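Local coordinates for protein PrgZ (Enterococcus faecalis, PDB 4FAJ) that serves as an extracellular, membrane-anchored receptor that binds a peptide pheromone in Enterococcus faecalis, probably for uptake of the peptide, at residues Gly299-Gln304 with Asp419-Lys424; Gln304-Lys309 with Leu355-Ser360. All coordinates share one frame; numbering follows the deposited sequence. Where two conformers were deposited one is given.

Contact 1: Gly299-Gln304 with Asp419-Lys424. With ZN (zinc ion), chain F.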
ATOM      1  N   GLY A 299      -2.307  -5.632 -21.109  1.00 17.09           N
ATOM      2  CA  GLY A 299      -1.795  -5.666 -22.487  1.00 18.00           C
ATOM      3  C   GLY A 299      -2.673  -6.409 -23.475  1.00 18.86           C
ATOM      4  O   GLY A 299      -3.892  -6.275 -23.459  1.00 18.48           O
ATOM      5  N   GLU A 300      -2.046  -7.196 -24.345  1.00 20.09           N
ATOM      6  CA  GLU A 300      -2.772  -7.931 -25.371  1.00 21.24           C
ATOM      7  C   GLU A 300      -3.839  -8.866 -24.780  1.00 19.79           C
ATOM      8  O   GLU A 300      -4.878  -9.078 -25.399  1.00 19.44           O
ATOM      9  CB  GLU A 300      -1.787  -8.695 -26.254  1.00 22.87           C
ATOM     10  CG  GLU A 300      -2.398  -9.569 -27.346  1.00 29.40           C
ATOM     11  CD  GLU A 300      -3.125  -8.794 -28.446  1.00 35.63           C
ATOM     12  OE1 GLU A 300      -2.974  -7.545 -28.537  1.00 40.00           O
ATOM     13  OE2 GLU A 300      -3.847  -9.454 -29.232  1.00 39.42           O
ATOM     14  N   TYR A 301      -3.597  -9.404 -23.587  1.00 17.94           N
ATOM     15  CA  TYR A 301      -4.562 -10.298 -22.942  1.00 17.50           C
ATOM     16  C   TYR A 301      -5.826  -9.519 -22.564  1.00 17.42           C
ATOM     17  O   TYR A 301      -6.938  -9.997 -22.760  1.00 17.08           O
ATOM     18  CB  TYR A 301      -3.961 -10.949 -21.692  1.00 17.18           C
ATOM     19  CG  TYR A 301      -2.630 -11.632 -21.915  1.00 15.73           C
ATOM     20  CD1 TYR A 301      -2.565 -12.886 -22.522  1.00 16.44           C
ATOM     21  CD2 TYR A 301      -1.439 -11.033 -21.520  1.00 15.38           C
ATOM     22  CE1 TYR A 301      -1.340 -13.534 -22.730  1.00 16.49           C
ATOM     23  CE2 TYR A 301      -0.193 -11.672 -21.745  1.00 15.12           C
ATOM     24  CZ  TYR A 301      -0.163 -12.920 -22.339  1.00 15.75           C
ATOM     25  OH  TYR A 301       1.041 -13.569 -22.535  1.00 15.12           O
ATOM     26  N   ALA A 302      -5.646  -8.335 -21.996  1.00 17.65           N
ATOM     27  CA  ALA A 302      -6.785  -7.466 -21.658  1.00 18.31           C
ATOM     28  C   ALA A 302      -7.530  -7.045 -22.925  1.00 19.50           C
ATOM     29  O   ALA A 302      -8.759  -7.068 -22.963  1.00 20.40           O
ATOM     30  CB  ALA A 302      -6.312  -6.257 -20.897  1.00 17.73           C
ATOM     31  N   LYS A 303      -6.779  -6.655 -23.954  1.00 20.46           N
ATOM     32  CA  LYS A 303      -7.350  -6.310 -25.264  1.00 21.82           C
ATOM     33  C   LYS A 303      -8.293  -7.405 -25.789  1.00 22.41           C
ATOM     34  O   LYS A 303      -9.407  -7.116 -26.244  1.00 22.51           O
ATOM     35  CB  LYS A 303      -6.225  -6.050 -26.276  1.00 22.53           C
ATOM     36  CG  LYS A 303      -6.676  -5.344 -27.558  1.00 25.38           C
ATOM     37  CD  LYS A 303      -5.493  -4.760 -28.308  1.00 28.37           C
ATOM     38  CE  LYS A 303      -5.888  -3.551 -29.157  1.00 31.11           C
ATOM     39  NZ  LYS A 303      -6.677  -3.940 -30.346  1.00 32.51           N
ATOM     40  N   GLN A 304      -7.867  -8.661 -25.711  0.50 22.25           N
ATOM     41  CA  GLN A 304      -8.685  -9.759 -26.227  0.50 22.90           C
ATOM     42  C   GLN A 304      -9.896 -10.118 -25.340  0.50 22.79           C
ATOM     43  O   GLN A 304     -10.918 -10.573 -25.856  0.50 22.88           O
ATOM     44  CB  GLN A 304      -7.818 -10.995 -26.484  0.50 23.19           C
ATOM     45  CG  GLN A 304      -6.767 -10.795 -27.571  0.50 24.11           C
ATOM     46  CD  GLN A 304      -7.338 -10.205 -28.855  0.50 25.35           C
ATOM     47  OE1 GLN A 304      -8.530 -10.316 -29.129  0.50 27.34           O
ATOM     48  NE2 GLN A 304      -6.479  -9.577 -29.648  0.50 25.89           N
ATOM     49  N   ASP A 419       9.807  -9.265 -10.663  1.00 22.75           N
ATOM     50  CA  ASP A 419      10.063 -10.197 -11.777  1.00 23.24           C
ATOM     51  C   ASP A 419       8.800 -10.785 -12.448  1.00 22.57           C
ATOM     52  O   ASP A 419       8.904 -11.720 -13.243  1.00 23.93           O
ATOM     53  CB  ASP A 419      11.064 -11.295 -11.378  1.00 24.62           C
ATOM     54  CG  ASP A 419      10.622 -12.100 -10.179  1.00 26.50           C
ATOM     55  OD1 ASP A 419       9.508 -11.872  -9.667  1.00 28.55           O
ATOM     56  OD2 ASP A 419      11.409 -12.969  -9.744  1.00 31.68           O
ATOM     57  N   GLY A 420       7.631 -10.222 -12.158  1.00 20.26           N
ATOM     58  CA  GLY A 420       6.377 -10.576 -12.855  1.00 19.04           C
ATOM     59  C   GLY A 420       6.342 -10.093 -14.305  1.00 17.96           C
ATOM     60  O   GLY A 420       7.122  -9.208 -14.708  1.00 17.30           O
ATOM     61  N   GLU A 421       5.443 -10.663 -15.107  1.00 16.51           N
ATOM     62  CA  GLU A 421       5.474 -10.416 -16.551  1.00 16.36           C
ATOM     63  C   GLU A 421       5.399  -8.929 -16.884  1.00 16.04           C
ATOM     64  O   GLU A 421       6.245  -8.399 -17.610  1.00 16.51           O
ATOM     65  CB  GLU A 421       4.330 -11.143 -17.272  1.00 15.91           C
ATOM     66  CG  GLU A 421       4.337 -10.919 -18.778  1.00 15.30           C
ATOM     67  CD  GLU A 421       3.240 -11.665 -19.506  1.00 14.75           C
ATOM     68  OE1 GLU A 421       2.336 -12.215 -18.841  1.00 13.75           O
ATOM     69  OE2 GLU A 421       3.302 -11.719 -20.759  1.00 14.37           O
ATOM     70  N   PHE A 422       4.369  -8.262 -16.376  1.00 15.79           N
ATOM     71  CA  PHE A 422       4.115  -6.878 -16.777  1.00 15.88           C
ATOM     72  C   PHE A 422       4.951  -5.846 -16.040  1.00 15.87           C
ATOM     73  O   PHE A 422       5.142  -4.756 -16.549  1.00 16.82           O
ATOM     74  CB  PHE A 422       2.619  -6.567 -16.749  1.00 15.59           C
ATOM     75  CG  PHE A 422       1.921  -7.064 -17.976  1.00 16.23           C
ATOM     76  CD1 PHE A 422       1.770  -6.242 -19.078  1.00 16.45           C
ATOM     77  CD2 PHE A 422       1.509  -8.389 -18.064  1.00 16.94           C
ATOM     78  CE1 PHE A 422       1.167  -6.714 -20.240  1.00 16.36           C
ATOM     79  CE2 PHE A 422       0.905  -8.878 -19.236  1.00 16.49           C
ATOM     80  CZ  PHE A 422       0.746  -8.037 -20.319  1.00 17.36           C
ATOM     81  N   GLU A 423       5.509  -6.210 -14.889  1.00 16.38           N
ATOM     82  CA  GLU A 423       6.453  -5.324 -14.219  1.00 16.53           C
ATOM     83  C   GLU A 423       7.755  -5.264 -15.030  1.00 16.80           C
ATOM     84  O   GLU A 423       8.291  -4.185 -15.283  1.00 16.23           O
ATOM     85  CB  GLU A 423       6.675  -5.753 -12.766  1.00 16.65           C
ATOM     86  CG  GLU A 423       5.436  -5.533 -11.863  1.00 17.58           C
ATOM     87  CD  GLU A 423       4.284  -6.512 -12.123  1.00 20.21           C
ATOM     88  OE1 GLU A 423       4.555  -7.677 -12.466  1.00 19.27           O
ATOM     89  OE2 GLU A 423       3.099  -6.116 -11.978  1.00 20.41           O
ATOM     90  N   LYS A 424       8.242  -6.424 -15.464  1.00 17.39           N
ATOM     91  CA  LYS A 424       9.394  -6.480 -16.362  1.00 18.65           C
ATOM     92  C   LYS A 424       9.144  -5.733 -17.676  1.00 18.46           C
ATOM     93  O   LYS A 424      10.015  -4.998 -18.150  1.00 18.35           O
ATOM     94  CB  LYS A 424       9.773  -7.943 -16.639  1.00 19.20           C
ATOM     95  CG  LYS A 424      10.967  -8.109 -17.549  1.00 22.61           C
ATOM     96  CD  LYS A 424      11.378  -9.573 -17.671  1.00 25.56           C
ATOM     97  CE  LYS A 424      12.432  -9.753 -18.747  1.00 28.49           C
ATOM     98  NZ  LYS A 424      11.798  -9.920 -20.085  1.00 29.55           N
TER
HETATM   99 ZN    ZN F 604       2.637 -13.527 -21.333  1.00 16.92          ZN
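Tyr301 and Glu421 meet through a zinc ion. The zinc is bound by Tyr301 OH at 2.0 Å and by Glu421 OE2 at 2.0 Å. Tyr301 OH and Glu421 OE2 are 3.4 Å apart and share the metal, not a hydrogen bond. The two side chains come from opposite directions. The carboxylate is turned 68° from the tyrosine ring, and OE2 lies at the ring's edge. Glu421 OE1 is 2.8 Å from the zinc, beyond a normal zinc-oxygen bond, and accepts a hydrogen bond from Ile280 N. The Glu421 side chain is extended, CG anti to the backbone N (chi1 -180°), which carries the carboxylate out to the metal.

The apolar part is a meeting of rings at their edges. Tyr301 CD2 lies 3.9 Å from Phe422 CZ. Phe422 CE1 reaches the backbone at Gly299 N, 3.7 Å away. Ile280 touches both rings.

Gly420 is the N-cap of helix 421-437, so Glu421 and Phe422 sit on its first turn. Phe422 also packs on the bound peptide. A zinc site of three protein ligands, Glu279, Tyr301 and Glu421, thus joins helix 299-305 to helix 421-437 in a solute-binding family 5 protein.

Contact 2: Gln304-Lys309 with Leu355-Ser360. With ZN (zinc ion), chain G.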
ATOM      1  N   GLN A 304      -7.867  -8.661 -25.711  0.50 22.25           N
ATOM      2  CA  GLN A 304      -8.685  -9.759 -26.227  0.50 22.90           C
ATOM      3  C   GLN A 304      -9.896 -10.118 -25.340  0.50 22.79           C
ATOM      4  O   GLN A 304     -10.918 -10.573 -25.856  0.50 22.88           O
ATOM      5  CB  GLN A 304      -7.818 -10.995 -26.484  0.50 23.19           C
ATOM      6  CG  GLN A 304      -6.767 -10.795 -27.571  0.50 24.11           C
ATOM      7  CD  GLN A 304      -7.338 -10.205 -28.855  0.50 25.35           C
ATOM      8  OE1 GLN A 304      -8.530 -10.316 -29.129  0.50 27.34           O
ATOM      9  NE2 GLN A 304      -6.479  -9.577 -29.648  0.50 25.89           N
ATOM     10  N   TYR A 305      -9.791  -9.918 -24.026  1.00 21.95           N
ATOM     11  CA  TYR A 305     -10.890 -10.287 -23.097  1.00 22.64           C
ATOM     12  C   TYR A 305     -11.791  -9.125 -22.640  1.00 23.30           C
ATOM     13  O   TYR A 305     -12.739  -9.320 -21.856  1.00 22.57           O
ATOM     14  CB  TYR A 305     -10.320 -11.037 -21.885  1.00 21.93           C
ATOM     15  CG  TYR A 305      -9.980 -12.465 -22.215  1.00 21.57           C
ATOM     16  CD1 TYR A 305      -8.718 -12.815 -22.664  1.00 20.93           C
ATOM     17  CD2 TYR A 305     -10.939 -13.470 -22.109  1.00 21.29           C
ATOM     18  CE1 TYR A 305      -8.414 -14.137 -22.995  1.00 22.24           C
ATOM     19  CE2 TYR A 305     -10.646 -14.794 -22.444  1.00 21.35           C
ATOM     20  CZ  TYR A 305      -9.384 -15.119 -22.880  1.00 22.45           C
ATOM     21  OH  TYR A 305      -9.085 -16.428 -23.205  1.00 23.32           O
ATOM     22  N   LYS A 306     -11.499  -7.936 -23.167  1.00 24.52           N
ATOM     23  CA  LYS A 306     -12.178  -6.686 -22.816  1.00 26.28           C
ATOM     24  C   LYS A 306     -13.713  -6.768 -22.905  1.00 27.02           C
ATOM     25  O   LYS A 306     -14.426  -6.180 -22.084  1.00 27.31           O
ATOM     26  CB  LYS A 306     -11.669  -5.573 -23.755  1.00 27.07           C
ATOM     27  CG  LYS A 306     -11.772  -4.178 -23.202  1.00 29.18           C
ATOM     28  CD  LYS A 306     -10.798  -3.229 -23.913  1.00 31.21           C
ATOM     29  CE  LYS A 306      -9.436  -3.156 -23.203  1.00 30.86           C
ATOM     30  NZ  LYS A 306      -8.724  -1.899 -23.573  1.00 31.89           N
ATOM     31  N   LYS A 307     -14.216  -7.493 -23.899  1.00 28.09           N
ATOM     32  CA  LYS A 307     -15.658  -7.587 -24.132  1.00 29.34           C
ATOM     33  C   LYS A 307     -16.295  -8.830 -23.519  1.00 29.07           C
ATOM     34  O   LYS A 307     -17.466  -9.109 -23.772  1.00 29.68           O
ATOM     35  CB  LYS A 307     -15.957  -7.550 -25.642  1.00 30.51           C
ATOM     36  CG  LYS A 307     -15.988  -6.158 -26.245  1.00 32.99           C
ATOM     37  CD  LYS A 307     -14.600  -5.546 -26.343  1.00 36.02           C
ATOM     38  CE  LYS A 307     -14.558  -4.421 -27.382  1.00 38.35           C
ATOM     39  NZ  LYS A 307     -15.646  -3.421 -27.166  1.00 40.55           N
ATOM     40  N   ASP A 308     -15.539  -9.583 -22.725  1.00 28.36           N
ATOM     41  CA  ASP A 308     -16.064 -10.789 -22.096  1.00 28.15           C
ATOM     42  C   ASP A 308     -17.050 -10.422 -20.994  1.00 27.32           C
ATOM     43  O   ASP A 308     -16.882  -9.416 -20.306  1.00 26.85           O
ATOM     44  CB  ASP A 308     -14.919 -11.624 -21.514  1.00 28.09           C
ATOM     45  CG  ASP A 308     -15.345 -13.028 -21.140  1.00 28.63           C
ATOM     46  OD1 ASP A 308     -15.054 -13.949 -21.916  1.00 31.50           O
ATOM     47  OD2 ASP A 308     -15.954 -13.220 -20.070  1.00 29.78           O
ATOM     48  N   LYS A 309     -18.071 -11.253 -20.815  1.00 27.10           N
ATOM     49  CA  LYS A 309     -19.081 -11.003 -19.788  1.00 26.88           C
ATOM     50  C   LYS A 309     -18.495 -11.041 -18.378  1.00 24.80           C
ATOM     51  O   LYS A 309     -19.058 -10.453 -17.472  1.00 24.39           O
ATOM     52  CB  LYS A 309     -20.246 -11.994 -19.906  1.00 28.17           C
ATOM     53  CG  LYS A 309     -19.871 -13.434 -19.621  1.00 31.06           C
ATOM     54  CD  LYS A 309     -21.040 -14.391 -19.834  1.00 34.63           C
ATOM     55  CE  LYS A 309     -20.633 -15.812 -19.451  1.00 36.24           C
ATOM     56  NZ  LYS A 309     -19.424 -16.268 -20.178  1.00 38.64           N
ATOM     57  N   LEU A 355       0.757  -0.713 -23.536  1.00 26.79           N
ATOM     58  CA  LEU A 355       1.317  -1.712 -22.636  1.00 26.74           C
ATOM     59  C   LEU A 355       0.297  -2.253 -21.635  1.00 25.91           C
ATOM     60  O   LEU A 355       0.153  -3.461 -21.501  1.00 26.36           O
ATOM     61  CB  LEU A 355       2.540  -1.146 -21.914  1.00 26.94           C
ATOM     62  CG  LEU A 355       3.396  -2.137 -21.126  1.00 27.44           C
ATOM     63  CD1 LEU A 355       4.786  -1.568 -20.920  1.00 29.42           C
ATOM     64  CD2 LEU A 355       2.760  -2.484 -19.799  1.00 27.30           C
ATOM     65  N   LEU A 356      -0.419  -1.370 -20.942  1.00 24.78           N
ATOM     66  CA  LEU A 356      -1.368  -1.803 -19.923  1.00 23.98           C
ATOM     67  C   LEU A 356      -2.738  -2.111 -20.502  1.00 23.52           C
ATOM     68  O   LEU A 356      -3.251  -3.206 -20.305  1.00 22.88           O
ATOM     69  CB  LEU A 356      -1.495  -0.756 -18.827  1.00 23.77           C
ATOM     70  CG  LEU A 356      -0.181  -0.480 -18.110  1.00 24.22           C
ATOM     71  CD1 LEU A 356      -0.383   0.652 -17.133  1.00 23.08           C
ATOM     72  CD2 LEU A 356       0.341  -1.728 -17.427  1.00 24.69           C
ATOM     73  N   ASP A 357      -3.333  -1.123 -21.169  1.00 23.57           N
ATOM     74  CA  ASP A 357      -4.553  -1.298 -21.958  1.00 24.11           C
ATOM     75  C   ASP A 357      -5.695  -1.963 -21.169  1.00 23.52           C
ATOM     76  O   ASP A 357      -6.414  -2.817 -21.688  1.00 23.83           O
ATOM     77  CB  ASP A 357      -4.229  -2.119 -23.214  1.00 25.13           C
ATOM     78  CG  ASP A 357      -5.271  -1.970 -24.297  1.00 27.78           C
ATOM     79  OD1 ASP A 357      -6.179  -1.121 -24.151  1.00 31.22           O
ATOM     80  OD2 ASP A 357      -5.173  -2.706 -25.304  1.00 31.91           O
ATOM     81  N   ASN A 358      -5.869  -1.548 -19.922  1.00 22.31           N
ATOM     82  CA  ASN A 358      -6.766  -2.249 -19.012  1.00 21.54           C
ATOM     83  C   ASN A 358      -7.448  -1.335 -17.998  1.00 20.31           C
ATOM     84  O   ASN A 358      -7.773  -1.772 -16.900  1.00 19.75           O
ATOM     85  CB  ASN A 358      -5.957  -3.308 -18.258  1.00 21.29           C
ATOM     86  CG  ASN A 358      -4.901  -2.703 -17.354  1.00 21.36           C
ATOM     87  OD1 ASN A 358      -4.717  -1.479 -17.319  1.00 21.59           O
ATOM     88  ND2 ASN A 358      -4.189  -3.557 -16.622  1.00 17.72           N
ATOM     89  N   GLY A 359      -7.640  -0.067 -18.353  1.00 19.84           N
ATOM     90  CA  GLY A 359      -8.313   0.873 -17.476  1.00 19.25           C
ATOM     91  C   GLY A 359      -7.381   1.640 -16.556  1.00 18.44           C
ATOM     92  O   GLY A 359      -7.827   2.504 -15.808  1.00 18.74           O
ATOM     93  N   SER A 360      -6.086   1.356 -16.614  1.00 17.39           N
ATOM     94  CA  SER A 360      -5.102   2.204 -15.943  1.00 16.73           C
ATOM     95  C   SER A 360      -5.076   3.548 -16.665  1.00 16.24           C
ATOM     96  O   SER A 360      -5.466   3.625 -17.839  1.00 15.63           O
ATOM     97  CB  SER A 360      -3.716   1.570 -15.972  1.00 17.03           C
ATOM     98  OG  SER A 360      -3.697   0.334 -15.265  1.00 16.08           O
TER
HETATM   99 ZN    ZN G 605      -7.332  -0.441 -25.884  1.00 93.30          ZN
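Lys306 reaches across to Asp357 with a single long side chain. The two side chains cross at about a right angle. Lys306 leaves the backbone with CG anti to N, but the chain bends at chi3 (-91°). That bend brings the ammonium group to both the carboxylate and the backbone carbonyl of Asp357. NZ forms a salt bridge with Asp357 OD1 at 2.7 Å. It approaches from above the carboxylate plane, 56° out of it. A second hydrogen bond runs from Lys306 NZ to Asp357 O at 3.1 Å, also from above the carbonyl plane. Two bonds to one residue fix the end of the lysine.

Asp357 has its CG anti to the backbone N (chi1 -161°). This places OD1 where it also binds a zinc ion, at 2.2 Å. The zinc lies 3.1 Å from Lys306 NZ. OD1 is therefore shared by NZ and the metal. The closeness of NZ to the zinc would, if anything, be expected to disfavour a fully charged ammonium.

The backbones set up this meeting. Lys306 follows the first residue of a type I turn, closed by Asp308 N to Tyr305 O at 2.9 Å. Asp357 has positive phi and is where the chain leaves helix 348-356. Just beyond, Asn358 OD1 takes two hydrogen bonds, from Ser360 OG at 2.9 Å and from Ser360 N at 3.2 Å. The second makes an Asx turn. Ser360 OG is also bonded to Gly534 N, which ties the turn to strand 528-539.

A lysine on the turn after helix 299-305 thus meets the C-terminal end of helix 348-356, at a zinc-binding aspartate followed by an Asx turn, beside strand 528-539 of the family 5 solute-binding fold.

Both contacts use helix 299-305 and are partly buried. Contact 1 uses its early residues, contact 2 the residues that follow it. Their centres are about 10 Å apart, and contact 2 is nested inside the loop closed by contact 1. They touch directly: Gly299 N is 2.7 Å from Leu356 O, a probable hydrogen bond, and Ala302 packs on Asp357 O. Each holds a zinc, but the chemistry differs. In contact 1 both segments supply a ligand, and a partly exposed tyrosine ring meets a buried phenylalanine beside the metal. In contact 2 one aspartate binds the metal, and a lysine links the segments by a salt bridge and a backbone hydrogen bond, without apolar packing.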